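Local coordinates for protein 4'-phospho-dehydrooxetanocin synthase (Bacillus megaterium, PDB 5UL3) that catalyses the cobalamin- and S-adenosylmethionine-dependent radical ring contraction of dAMP to the oxetane aldehyde 4'-phospho-dehydrooxetanocin during oxetanocin A biosynthesis, at residues Leu307-Gly312 with Ala375-Asp380; Cys313-Cys318 with Ala397-Ser402; Glu364-Leu369 with Leu417-Tyr422; Val435-Gly438 with Gln442-Arg445. One frame throughout, in Å; residues are numbered along the deposited sequence.

Contact 1 of 4, residues Leu307-Gly312 with Ala375-Asp380; sequences LETSRG and AQRIID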
loop_
_atom_site.group_PDB
_atom_site.type_symbol
_atom_site.label_atom_id
_atom_site.label_comp_id
_atom_site.label_asym_id
_atom_site.label_seq_id
_atom_site.Cartn_x
_atom_site.Cartn_y
_atom_site.Cartn_z
ATOM N N LEU A 307 -6.884 -3.100 -4.735
ATOM C CA LEU A 307 -7.909 -2.122 -5.080
ATOM C C LEU A 307 -7.858 -1.055 -3.997
ATOM O O LEU A 307 -7.551 -1.360 -2.845
ATOM C CB LEU A 307 -9.310 -2.728 -5.122
ATOM C CG LEU A 307 -10.407 -1.773 -5.616
ATOM C CD1 LEU A 307 -10.064 -1.259 -7.020
ATOM C CD2 LEU A 307 -11.764 -2.481 -5.622
ATOM N N GLU A 308 -8.146 0.186 -4.371
ATOM C CA GLU A 308 -8.282 1.274 -3.403
ATOM C C GLU A 308 -9.743 1.700 -3.417
ATOM O O GLU A 308 -10.238 2.173 -4.448
ATOM C CB GLU A 308 -7.350 2.439 -3.751
ATOM C CG GLU A 308 -7.187 3.467 -2.582
ATOM C CD GLU A 308 -6.279 4.658 -2.915
ATOM O OE1 GLU A 308 -6.245 5.080 -4.092
ATOM O OE2 GLU A 308 -5.611 5.196 -1.985
ATOM N N THR A 309 -10.458 1.507 -2.298
ATOM C CA THR A 309 -11.895 1.807 -2.309
ATOM C C THR A 309 -12.204 3.170 -1.698
ATOM O O THR A 309 -13.378 3.551 -1.617
ATOM C CB THR A 309 -12.724 0.722 -1.582
ATOM O OG1 THR A 309 -12.415 0.707 -0.175
ATOM C CG2 THR A 309 -12.459 -0.686 -2.189
ATOM N N SER A 310 -11.177 3.895 -1.271
ATOM C CA SER A 310 -11.294 5.246 -0.730
ATOM C C SER A 310 -9.908 5.865 -0.731
ATOM O O SER A 310 -8.898 5.158 -0.747
ATOM C CB SER A 310 -11.876 5.244 0.690
ATOM O OG SER A 310 -10.979 4.652 1.608
ATOM N N ARG A 311 -9.866 7.197 -0.700
ATOM C CA ARG A 311 -8.613 7.932 -0.656
ATOM C C ARG A 311 -8.639 8.879 0.532
ATOM O O ARG A 311 -9.686 9.441 0.854
ATOM C CB ARG A 311 -8.388 8.725 -1.937
ATOM C CG ARG A 311 -8.167 7.799 -3.146
ATOM C CD ARG A 311 -7.795 8.586 -4.382
ATOM N NE ARG A 311 -7.338 7.690 -5.463
ATOM C CZ ARG A 311 -7.103 8.109 -6.710
ATOM N NH1 ARG A 311 -7.275 9.392 -7.024
ATOM N NH2 ARG A 311 -6.711 7.245 -7.645
ATOM N N GLY A 312 -7.476 9.040 1.158
ATOM C CA GLY A 312 -7.298 9.956 2.270
ATOM C C GLY A 312 -7.615 9.345 3.622
ATOM O O GLY A 312 -8.001 8.178 3.765
ATOM N N ALA A 375 -20.488 3.156 8.592
ATOM C CA ALA A 375 -20.620 1.739 8.929
ATOM C C ALA A 375 -21.645 1.047 8.038
ATOM O O ALA A 375 -21.445 -0.112 7.647
ATOM C CB ALA A 375 -20.980 1.566 10.403
ATOM N N GLN A 376 -22.742 1.740 7.684
ATOM C CA GLN A 376 -23.727 1.118 6.807
ATOM C C GLN A 376 -23.178 0.940 5.397
ATOM O O GLN A 376 -23.529 -0.025 4.714
ATOM C CB GLN A 376 -25.022 1.938 6.781
ATOM C CG GLN A 376 -26.163 1.219 6.055
ATOM C CD GLN A 376 -26.499 -0.115 6.706
ATOM O OE1 GLN A 376 -26.619 -0.204 7.930
ATOM N NE2 GLN A 376 -26.629 -1.161 5.896
ATOM N N ARG A 377 -22.314 1.851 4.949
ATOM C CA ARG A 377 -21.657 1.662 3.663
ATOM C C ARG A 377 -20.826 0.378 3.651
ATOM O O ARG A 377 -20.846 -0.376 2.669
ATOM C CB ARG A 377 -20.783 2.873 3.352
ATOM C CG ARG A 377 -19.890 2.690 2.147
ATOM C CD ARG A 377 -19.180 3.972 1.768
ATOM N NE ARG A 377 -18.185 3.754 0.723
ATOM C CZ ARG A 377 -16.976 3.234 0.936
ATOM N NH1 ARG A 377 -16.606 2.862 2.166
ATOM N NH2 ARG A 377 -16.129 3.089 -0.079
ATOM N N ILE A 378 -20.075 0.124 4.723
ATOM C CA ILE A 378 -19.269 -1.097 4.773
ATOM C C ILE A 378 -20.175 -2.326 4.783
ATOM O O ILE A 378 -19.921 -3.313 4.080
ATOM C CB ILE A 378 -18.327 -1.066 5.993
ATOM C CG1 ILE A 378 -17.359 0.129 5.918
ATOM C CG2 ILE A 378 -17.552 -2.402 6.119
ATOM C CD1 ILE A 378 -16.450 0.155 4.685
ATOM N N ILE A 379 -21.245 -2.285 5.581
ATOM C CA ILE A 379 -22.163 -3.417 5.651
ATOM C C ILE A 379 -22.776 -3.692 4.283
ATOM O O ILE A 379 -22.884 -4.850 3.866
ATOM C CB ILE A 379 -23.230 -3.177 6.736
ATOM C CG1 ILE A 379 -22.568 -3.294 8.119
ATOM C CG2 ILE A 379 -24.372 -4.178 6.581
ATOM C CD1 ILE A 379 -23.424 -2.782 9.273
ATOM N N ASP A 380 -23.114 -2.633 3.529
ATOM C CA ASP A 380 -23.638 -2.813 2.169
ATOM C C ASP A 380 -22.606 -3.446 1.226
ATOM O O ASP A 380 -22.952 -4.295 0.392
ATOM C CB ASP A 380 -24.110 -1.466 1.604
ATOM C CG ASP A 380 -25.360 -0.935 2.308
ATOM O OD1 ASP A 380 -25.886 -1.637 3.195
ATOM O OD2 ASP A 380 -25.806 0.188 1.982
HETATM O O HOH W 1 -13.846 2.190 1.735
#

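Contact 2 of 4, residues Cys313-Cys318 with Ala397-Ser402; sequences CDYSRC and AARADS. With SF4 (iron/sulfur cluster), chain B.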
loop_
_atom_site.group_PDB
_atom_site.type_symbol
_atom_site.label_atom_id
_atom_site.label_comp_id
_atom_site.label_asym_id
_atom_site.label_seq_id
_atom_site.Cartn_x
_atom_site.Cartn_y
_atom_site.Cartn_z
ATOM N N CYS A 313 -7.449 10.185 4.643
ATOM C CA CYS A 313 -7.699 9.819 6.028
ATOM C C CYS A 313 -8.458 10.977 6.659
ATOM O O CYS A 313 -7.968 12.103 6.639
ATOM C CB CYS A 313 -6.393 9.583 6.778
ATOM S SG CYS A 313 -6.658 9.139 8.539
ATOM N N ASP A 314 -9.643 10.703 7.199
ATOM C CA ASP A 314 -10.408 11.786 7.810
ATOM C C ASP A 314 -9.823 12.205 9.151
ATOM O O ASP A 314 -10.097 13.322 9.606
ATOM C CB ASP A 314 -11.878 11.391 7.965
ATOM C CG ASP A 314 -12.063 10.025 8.581
ATOM O OD1 ASP A 314 -11.556 9.782 9.695
ATOM O OD2 ASP A 314 -12.747 9.195 7.949
ATOM N N TYR A 315 -9.004 11.349 9.774
ATOM C CA TYR A 315 -8.356 11.706 11.038
ATOM C C TYR A 315 -7.147 12.604 10.796
ATOM O O TYR A 315 -7.127 13.765 11.219
ATOM C CB TYR A 315 -7.949 10.443 11.799
ATOM C CG TYR A 315 -7.350 10.721 13.151
ATOM C CD1 TYR A 315 -8.108 11.323 14.159
ATOM C CD2 TYR A 315 -6.039 10.356 13.438
ATOM C CE1 TYR A 315 -7.555 11.563 15.423
ATOM C CE2 TYR A 315 -5.483 10.605 14.716
ATOM C CZ TYR A 315 -6.251 11.207 15.681
ATOM O OH TYR A 315 -5.672 11.441 16.925
ATOM N N SER A 316 -6.111 12.060 10.144
ATOM C CA SER A 316 -4.987 12.826 9.601
ATOM C C SER A 316 -4.169 13.539 10.677
ATOM O O SER A 316 -3.428 14.473 10.370
ATOM C CB SER A 316 -5.469 13.835 8.546
ATOM O OG SER A 316 -5.649 13.236 7.271
ATOM N N ARG A 317 -4.244 13.096 11.934
ATOM C CA ARG A 317 -3.594 13.791 13.036
ATOM C C ARG A 317 -2.410 13.062 13.638
ATOM O O ARG A 317 -1.773 13.607 14.554
ATOM C CB ARG A 317 -4.608 14.070 14.140
ATOM C CG ARG A 317 -5.584 15.134 13.760
ATOM C CD ARG A 317 -6.599 15.247 14.872
ATOM N NE ARG A 317 -7.492 16.389 14.751
ATOM C CZ ARG A 317 -8.547 16.449 13.943
ATOM N NH1 ARG A 317 -8.843 15.451 13.104
ATOM N NH2 ARG A 317 -9.305 17.529 13.960
ATOM N N CYS A 318 -2.112 11.845 13.195
ATOM C CA CYS A 318 -0.962 11.129 13.740
ATOM C C CYS A 318 0.315 11.884 13.389
ATOM O O CYS A 318 0.511 12.296 12.244
ATOM C CB CYS A 318 -0.925 9.695 13.202
ATOM S SG CYS A 318 -2.468 8.832 13.558
ATOM N N ALA A 397 -6.474 -1.948 6.367
ATOM C CA ALA A 397 -5.924 -1.322 7.561
ATOM C C ALA A 397 -6.989 -0.472 8.249
ATOM O O ALA A 397 -7.907 0.037 7.605
ATOM C CB ALA A 397 -4.723 -0.437 7.224
ATOM N N ALA A 398 -6.850 -0.318 9.564
ATOM C CA ALA A 398 -7.824 0.471 10.322
ATOM C C ALA A 398 -7.190 0.998 11.596
ATOM O O ALA A 398 -6.262 0.389 12.138
ATOM C CB ALA A 398 -9.062 -0.361 10.677
ATOM N N ARG A 399 -7.718 2.132 12.088
ATOM C CA ARG A 399 -7.328 2.640 13.397
ATOM C C ARG A 399 -8.039 1.866 14.498
ATOM O O ARG A 399 -9.155 1.375 14.313
ATOM C CB ARG A 399 -7.691 4.128 13.571
ATOM C CG ARG A 399 -7.501 5.016 12.384
ATOM C CD ARG A 399 -7.679 6.510 12.778
ATOM N NE ARG A 399 -8.947 6.829 13.428
ATOM C CZ ARG A 399 -10.035 7.231 12.778
ATOM N NH1 ARG A 399 -11.146 7.515 13.447
ATOM N NH2 ARG A 399 -10.019 7.345 11.455
ATOM N N ALA A 400 -7.409 1.820 15.673
ATOM C CA ALA A 400 -8.054 1.174 16.814
ATOM C C ALA A 400 -9.413 1.794 17.111
ATOM O O ALA A 400 -10.361 1.075 17.453
ATOM C CB ALA A 400 -7.165 1.239 18.049
ATOM N N ASP A 401 -9.540 3.126 16.979
ATOM C CA ASP A 401 -10.828 3.750 17.281
ATOM C C ASP A 401 -11.847 3.601 16.158
ATOM O O ASP A 401 -12.975 4.094 16.291
ATOM C CB ASP A 401 -10.647 5.231 17.661
ATOM C CG ASP A 401 -9.783 6.013 16.677
ATOM O OD1 ASP A 401 -8.646 5.588 16.379
ATOM O OD2 ASP A 401 -10.225 7.095 16.251
ATOM N N SER A 402 -11.489 2.952 15.048
ATOM C CA SER A 402 -12.510 2.492 14.119
ATOM C C SER A 402 -13.175 1.212 14.599
ATOM O O SER A 402 -14.155 0.774 13.991
ATOM C CB SER A 402 -11.923 2.261 12.721
ATOM O OG SER A 402 -11.424 3.456 12.156
HETATM FE FE1 SF4 B . -2.910 8.205 11.448
HETATM FE FE2 SF4 B . -3.355 6.041 9.869
HETATM FE FE3 SF4 B . -1.891 8.232 8.952
HETATM FE FE4 SF4 B . -4.593 8.455 9.298
HETATM S S1 SF4 B . -3.508 7.084 7.793
HETATM S S2 SF4 B . -3.008 9.977 9.970
HETATM S S3 SF4 B . -4.879 7.161 11.179
HETATM S S4 SF4 B . -1.334 6.774 10.654
#

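Contact 3 of 4, residues Glu364-Leu369 with Leu417-Tyr422; sequences EFIGEL and LKMWHY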
loop_
_atom_site.group_PDB
_atom_site.type_symbol
_atom_site.label_atom_id
_atom_site.label_comp_id
_atom_site.label_asym_id
_atom_site.label_seq_id
_atom_site.Cartn_x
_atom_site.Cartn_y
_atom_site.Cartn_z
ATOM N N GLU A 364 -7.594 4.167 4.989
ATOM C CA GLU A 364 -8.714 4.157 5.934
ATOM C C GLU A 364 -9.894 3.507 5.217
ATOM O O GLU A 364 -10.687 4.185 4.548
ATOM C CB GLU A 364 -9.055 5.572 6.409
ATOM C CG GLU A 364 -10.254 5.630 7.339
ATOM C CD GLU A 364 -10.578 7.040 7.821
ATOM O OE1 GLU A 364 -10.151 8.028 7.178
ATOM O OE2 GLU A 364 -11.261 7.148 8.861
ATOM N N PHE A 365 -10.033 2.191 5.392
ATOM C CA PHE A 365 -11.094 1.462 4.706
ATOM C C PHE A 365 -12.474 1.863 5.224
ATOM O O PHE A 365 -13.418 2.008 4.440
ATOM C CB PHE A 365 -10.865 -0.044 4.869
ATOM C CG PHE A 365 -11.889 -0.896 4.175
ATOM C CD1 PHE A 365 -11.970 -0.919 2.785
ATOM C CD2 PHE A 365 -12.750 -1.706 4.904
ATOM C CE1 PHE A 365 -12.907 -1.726 2.147
ATOM C CE2 PHE A 365 -13.689 -2.530 4.266
ATOM C CZ PHE A 365 -13.775 -2.527 2.885
ATOM N N ILE A 366 -12.610 2.078 6.537
ATOM C CA ILE A 366 -13.942 2.296 7.112
ATOM C C ILE A 366 -14.377 3.753 6.974
ATOM O O ILE A 366 -15.488 4.046 6.508
ATOM C CB ILE A 366 -13.961 1.840 8.580
ATOM C CG1 ILE A 366 -13.624 0.351 8.656
ATOM C CG2 ILE A 366 -15.320 2.106 9.201
ATOM C CD1 ILE A 366 -13.265 -0.075 10.026
ATOM N N GLY A 367 -13.528 4.683 7.372
ATOM C CA GLY A 367 -13.813 6.081 7.094
ATOM C C GLY A 367 -14.784 6.726 8.074
ATOM O O GLY A 367 -15.159 6.175 9.122
ATOM N N GLU A 368 -15.167 7.953 7.721
ATOM C CA GLU A 368 -16.086 8.774 8.502
ATOM C C GLU A 368 -16.794 9.707 7.537
ATOM O O GLU A 368 -16.136 10.368 6.727
ATOM C CB GLU A 368 -15.371 9.610 9.578
ATOM C CG GLU A 368 -14.991 8.878 10.852
ATOM C CD GLU A 368 -14.634 9.825 11.995
ATOM O OE1 GLU A 368 -15.160 10.959 12.026
ATOM O OE2 GLU A 368 -13.824 9.436 12.866
ATOM N N LEU A 369 -18.111 9.762 7.629
ATOM C CA LEU A 369 -18.907 10.657 6.807
ATOM C C LEU A 369 -19.613 11.691 7.682
ATOM O O LEU A 369 -19.958 11.400 8.832
ATOM C CB LEU A 369 -19.945 9.864 6.004
ATOM C CG LEU A 369 -19.287 8.946 4.976
ATOM C CD1 LEU A 369 -20.263 7.933 4.404
ATOM C CD2 LEU A 369 -18.647 9.787 3.869
ATOM N N LEU A 417 -19.325 -3.009 16.088
ATOM C CA LEU A 417 -19.041 -4.441 16.191
ATOM C C LEU A 417 -19.822 -5.230 15.146
ATOM O O LEU A 417 -19.280 -6.147 14.514
ATOM C CB LEU A 417 -19.364 -4.941 17.600
ATOM C CG LEU A 417 -19.120 -6.431 17.825
ATOM C CD1 LEU A 417 -17.639 -6.748 17.676
ATOM C CD2 LEU A 417 -19.633 -6.827 19.209
ATOM N N LYS A 418 -21.093 -4.871 14.929
ATOM C CA LYS A 418 -21.859 -5.510 13.858
ATOM C C LYS A 418 -21.178 -5.334 12.503
ATOM O O LYS A 418 -21.081 -6.285 11.716
ATOM C CB LYS A 418 -23.281 -4.947 13.815
ATOM C CG LYS A 418 -24.077 -5.445 12.614
ATOM C CD LYS A 418 -25.539 -4.949 12.642
ATOM C CE LYS A 418 -26.304 -5.480 11.425
ATOM N NZ LYS A 418 -27.613 -4.777 11.202
ATOM N N MET A 419 -20.696 -4.126 12.212
ATOM C CA MET A 419 -20.011 -3.878 10.944
ATOM C C MET A 419 -18.768 -4.751 10.810
ATOM O O MET A 419 -18.527 -5.361 9.758
ATOM C CB MET A 419 -19.634 -2.393 10.829
ATOM C CG MET A 419 -18.999 -2.004 9.480
ATOM S SD MET A 419 -17.831 -0.635 9.700
ATOM C CE MET A 419 -16.542 -1.499 10.582
ATOM N N TRP A 420 -17.957 -4.816 11.868
ATOM C CA TRP A 420 -16.772 -5.664 11.812
ATOM C C TRP A 420 -17.145 -7.132 11.628
ATOM O O TRP A 420 -16.428 -7.880 10.946
ATOM C CB TRP A 420 -15.935 -5.457 13.077
ATOM C CG TRP A 420 -15.046 -4.257 12.980
ATOM C CD1 TRP A 420 -15.308 -2.976 13.439
ATOM C CD2 TRP A 420 -13.758 -4.201 12.354
ATOM N NE1 TRP A 420 -14.249 -2.146 13.142
ATOM C CE2 TRP A 420 -13.286 -2.873 12.479
ATOM C CE3 TRP A 420 -12.951 -5.149 11.702
ATOM C CZ2 TRP A 420 -12.044 -2.474 11.982
ATOM C CZ3 TRP A 420 -11.722 -4.744 11.204
ATOM C CH2 TRP A 420 -11.280 -3.416 11.349
ATOM N N HIS A 421 -18.260 -7.563 12.219
ATOM C CA HIS A 421 -18.715 -8.933 12.002
ATOM C C HIS A 421 -19.044 -9.162 10.537
ATOM O O HIS A 421 -18.656 -10.187 9.963
ATOM C CB HIS A 421 -19.928 -9.245 12.878
ATOM C CG HIS A 421 -20.406 -10.662 12.764
ATOM N ND1 HIS A 421 -21.740 -10.988 12.642
ATOM C CD2 HIS A 421 -19.730 -11.837 12.760
ATOM C CE1 HIS A 421 -21.866 -12.301 12.561
ATOM N NE2 HIS A 421 -20.663 -12.840 12.636
ATOM N N TYR A 422 -19.746 -8.211 9.911
ATOM C CA TYR A 422 -20.016 -8.316 8.480
ATOM C C TYR A 422 -18.723 -8.381 7.681
ATOM O O TYR A 422 -18.649 -9.103 6.680
ATOM C CB TYR A 422 -20.872 -7.140 8.000
ATOM C CG TYR A 422 -22.359 -7.442 8.036
ATOM C CD1 TYR A 422 -23.087 -7.264 9.192
ATOM C CD2 TYR A 422 -23.013 -7.950 6.923
ATOM C CE1 TYR A 422 -24.438 -7.551 9.242
ATOM C CE2 TYR A 422 -24.371 -8.245 6.958
ATOM C CZ TYR A 422 -25.074 -8.038 8.126
ATOM O OH TYR A 422 -26.418 -8.317 8.192
#

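Contact 4 of 4, residues Val435-Gly438 with Gln442-Arg445; sequences VESG and QLKR. With EDO (1,2-ethanediol), chain X.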
loop_
_atom_site.group_PDB
_atom_site.type_symbol
_atom_site.label_atom_id
_atom_site.label_comp_id
_atom_site.label_asym_id
_atom_site.label_seq_id
_atom_site.Cartn_x
_atom_site.Cartn_y
_atom_site.Cartn_z
ATOM N N VAL A 435 -1.979 0.371 15.999
ATOM C CA VAL A 435 -1.873 0.598 17.447
ATOM C C VAL A 435 -0.751 1.588 17.758
ATOM O O VAL A 435 -0.962 2.606 18.437
ATOM C CB VAL A 435 -1.655 -0.748 18.171
ATOM C CG1 VAL A 435 -1.239 -0.546 19.607
ATOM C CG2 VAL A 435 -2.920 -1.611 18.096
ATOM N N GLU A 436 0.464 1.265 17.311
ATOM C CA GLU A 436 1.694 2.062 17.354
ATOM C C GLU A 436 2.312 2.182 18.750
ATOM O O GLU A 436 3.536 2.286 18.873
ATOM C CB GLU A 436 1.470 3.471 16.754
ATOM C CG GLU A 436 0.970 3.515 15.280
ATOM C CD GLU A 436 1.571 2.466 14.348
ATOM O OE1 GLU A 436 0.880 2.056 13.386
ATOM O OE2 GLU A 436 2.724 2.043 14.536
ATOM N N SER A 437 1.506 2.149 19.808
ATOM C CA SER A 437 2.093 2.297 21.138
ATOM C C SER A 437 1.182 1.679 22.187
ATOM O O SER A 437 -0.029 1.585 21.998
ATOM C CB SER A 437 2.342 3.779 21.474
ATOM O OG SER A 437 2.841 3.910 22.804
ATOM N N GLY A 438 1.780 1.273 23.305
ATOM C CA GLY A 438 1.019 0.896 24.477
ATOM C C GLY A 438 1.203 1.824 25.656
ATOM O O GLY A 438 0.796 1.470 26.770
ATOM N N GLN A 442 3.239 8.154 25.146
ATOM C CA GLN A 442 3.765 7.995 23.790
ATOM C C GLN A 442 2.655 8.072 22.755
ATOM O O GLN A 442 2.833 8.693 21.700
ATOM C CB GLN A 442 4.531 6.673 23.667
ATOM C CG GLN A 442 5.318 6.513 22.358
ATOM C CD GLN A 442 6.018 5.167 22.294
ATOM O OE1 GLN A 442 5.424 4.152 22.632
ATOM N NE2 GLN A 442 7.286 5.162 21.910
ATOM N N LEU A 443 1.488 7.489 23.052
ATOM C CA LEU A 443 0.350 7.627 22.146
ATOM C C LEU A 443 0.019 9.093 21.897
ATOM O O LEU A 443 -0.343 9.483 20.779
ATOM C CB LEU A 443 -0.866 6.893 22.713
ATOM C CG LEU A 443 -0.797 5.370 22.536
ATOM C CD1 LEU A 443 -1.836 4.700 23.417
ATOM C CD2 LEU A 443 -1.019 4.990 21.055
ATOM N N LYS A 444 0.141 9.930 22.929
ATOM C CA LYS A 444 -0.136 11.344 22.736
ATOM C C LYS A 444 0.954 12.016 21.896
ATOM O O LYS A 444 0.644 12.868 21.049
ATOM C CB LYS A 444 -0.298 12.024 24.105
ATOM C CG LYS A 444 -0.845 13.430 24.025
ATOM C CD LYS A 444 -1.046 13.986 25.429
ATOM C CE LYS A 444 -0.724 15.470 25.498
ATOM N NZ LYS A 444 -0.504 15.898 26.910
ATOM N N ARG A 445 2.230 11.674 22.129
ATOM C CA ARG A 445 3.300 12.193 21.279
ATOM C C ARG A 445 3.101 11.757 19.833
ATOM O O ARG A 445 3.474 12.482 18.906
ATOM C CB ARG A 445 4.670 11.698 21.739
ATOM C CG ARG A 445 5.195 12.284 23.047
ATOM C CD ARG A 445 6.705 12.112 23.103
ATOM N NE ARG A 445 7.160 10.713 23.140
ATOM C CZ ARG A 445 7.059 9.913 24.198
ATOM N NH1 ARG A 445 6.503 10.344 25.334
ATOM N NH2 ARG A 445 7.521 8.676 24.128
HETATM C C1 EDO X . 4.298 1.728 11.392
HETATM O O1 EDO X . 4.111 1.115 12.681
HETATM C C2 EDO X . 3.199 2.750 11.091
HETATM O O2 EDO X . 1.909 2.115 11.009
#

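Contact 1 of 4, residues Leu307-Gly312 with Ala375-Asp380
In the partial TIM barrel of the radical SAM domain, T309, at the break in strand 305-311, meets R377, which reaches in from helix 374-386. The backbones stay far apart, so the arginine must span the gap: its CG stands opposite the backbone N (chi1 171°) and the chain runs straight to NE. At its end, R377 NH2 lies 3.2 Å from T309 O, near the guanidinium plane at its edge, and is hydrogen-bonded to the carbonyl O of L333. A water joins the two side chains. It accepts from R377 NH1 at 2.9 Å, in the plane of the guanidinium, and donates to T309 OG1 at 2.8 Å. The T309 hydroxyl is shared further with D362 OD2, which S310 OG also contacts. On the cobalamin side of the strand, R311 NE forms a salt bridge with E308 OE1 at 3.1 Å, approaching from above the carboxylate plane, while E308 OE2 is hydrogen-bonded to an amide nitrogen of cobalamin. R311 also pairs with E240 and E242. L307 packs on helix 335-351, R377 touches V335 of that helix and P332 of strand 331-332, and I378 turns to helix 410-426.

Contact 2 of 4, residues Cys313-Cys318 with Ala397-Ser402
R399 reaches from the end of strand 393-398 across to D314 and Y315, in the cysteine-rich loop that carries the radical SAM cluster motif (C313, C318 and C321). From CB, its side chain first runs past the iron-sulfur cluster: CG lies near sulfide S3, and CD comes closer still, 3.3 Å from the same S3. A bend at chi3 (-55°) then swings the guanidinium off the cluster so that one face meets Y315 CB, 3.6 Å above its plane and toward the rim. Y315 itself is anchored at its far end by a hydrogen bond from OH to G447 O. NE and NH1 both grip one carboxylate oxygen, D401 OD2, at 3.1 and 3.0 Å; this oxygen lies in the guanidinium plane, yet is approached from above its own carboxylate plane. NH2 faces the other way, toward the cluster loop. Its main partner is E364 OE2, and it also makes a weak salt bridge with D314 OD1 at 3.4 Å, less certain because the aspartate has two conformers; the carboxylate stands nearly upright to the guanidinium (84°). Carboxylates of D401, E364 and, weakly, D314 thus meet the guanidinium. S316 OG donates to C313 O at 2.7 Å, a bond within the cysteine loop. The two cysteines of segment 313-318 bind different irons: C313 SG binds iron FE4 at 2.3 Å and C318 SG binds iron FE1 at 2.2 Å.

Contact 3 of 4, residues Glu364-Leu369 with Leu417-Tyr422
The indole of W420 carries M419 CE on one face, 3.4 Å above the ring plane and shifted toward the rim, while I366 CD1 comes at the ring obliquely from the loop after strand 357-360. NE1 of the ring is hydrogen-bonded to S402 O, which limits how the indole can turn; the F396 ring meets it as well, the two planes about 35° apart. The approach of I366 is tight: CD1 lies 3.3 Å from W420 CZ2, and the side chains cross at about a right angle. The same methyl touches M419 CE at 3.6 Å, so I366 CD1 and M419 CE press on each other and both on the indole. The other branch of the isoleucine also takes part, with I366 CG2 3.8 Å from M419 SD. M419 leaves its helix with CG trans to the main-chain N (chi1 -176°), then bends at chi2 and chi3; the second bend (70°) brings CE back over the neighbouring indole. Behind this cluster, M419 also packs on A375 and I378 of helix 374-386. I366 thereby ties the loop, whose E364 turns to R399 and D314, to helix 410-426 on the outside of the barrel sheet. The closest pairs across the contact are carbon on carbon, with the thioether sulfur beside them, so the fit depends on shape and dispersion, and the indole N-H is satisfied by a backbone carbonyl elsewhere.

Contact 4 of 4, residues Val435-Gly438 with Gln442-Arg445
S437 and Q442 form the tight part of this contact, where strand 432-436 turns into the short helix 440-445. S437 OG donates to Q442 OE1 at 2.6 Å, tilted 16° from the carbonyl plane and at an angle of 125° to the C=O; the same hydroxyl accepts from S439 N. Q442 reaches it with an extended chain, and the amide is pinned from both ends: OE1 also takes N489 ND2, and NE2 donates to M475 O and D477 OD1. Beside this polar knot, L443 CD2 packs 3.6 Å from S437 CB and 3.5 Å from V435 O. The exposed side belongs to K444, which points to solvent. E436, by contrast, is buried; bent at chi2, it leads its carboxylate away from the helix into the ligand site. There each oxygen holds one hydroxyl of a 1,2-ethanediol, with EDO O2 2.6 Å from E436 OE1 and EDO O1 on E436 OE2 at a distance whose exact length is doubtful. The diol, probably from the crystallisation liquor, sits on a residue that binds S-adenosylmethionine. A polar residue at the end of the fourth parallel strand is consistent with the ribose motif of radical SAM enzymes.

How the contacts relate
All four contacts belong to the radical SAM core, and contacts 1, 2 and 4 each include part of its parallel sheet. Contacts 1 and 3 lie closest, about 8 Å between centres, and share the helix layer: I378 of one and M419 of the other pack together. Contact 3 is buried and held by apolar side-chain packing, whereas contact 1 is buried but polar and bridged by water. Contact 2, only partly buried, is the charged one beside the cluster, and E364 joins it to contact 3. Contact 4, on the strand next to that of contact 2, is buried and hydrogen-bonded, and touches none of the others.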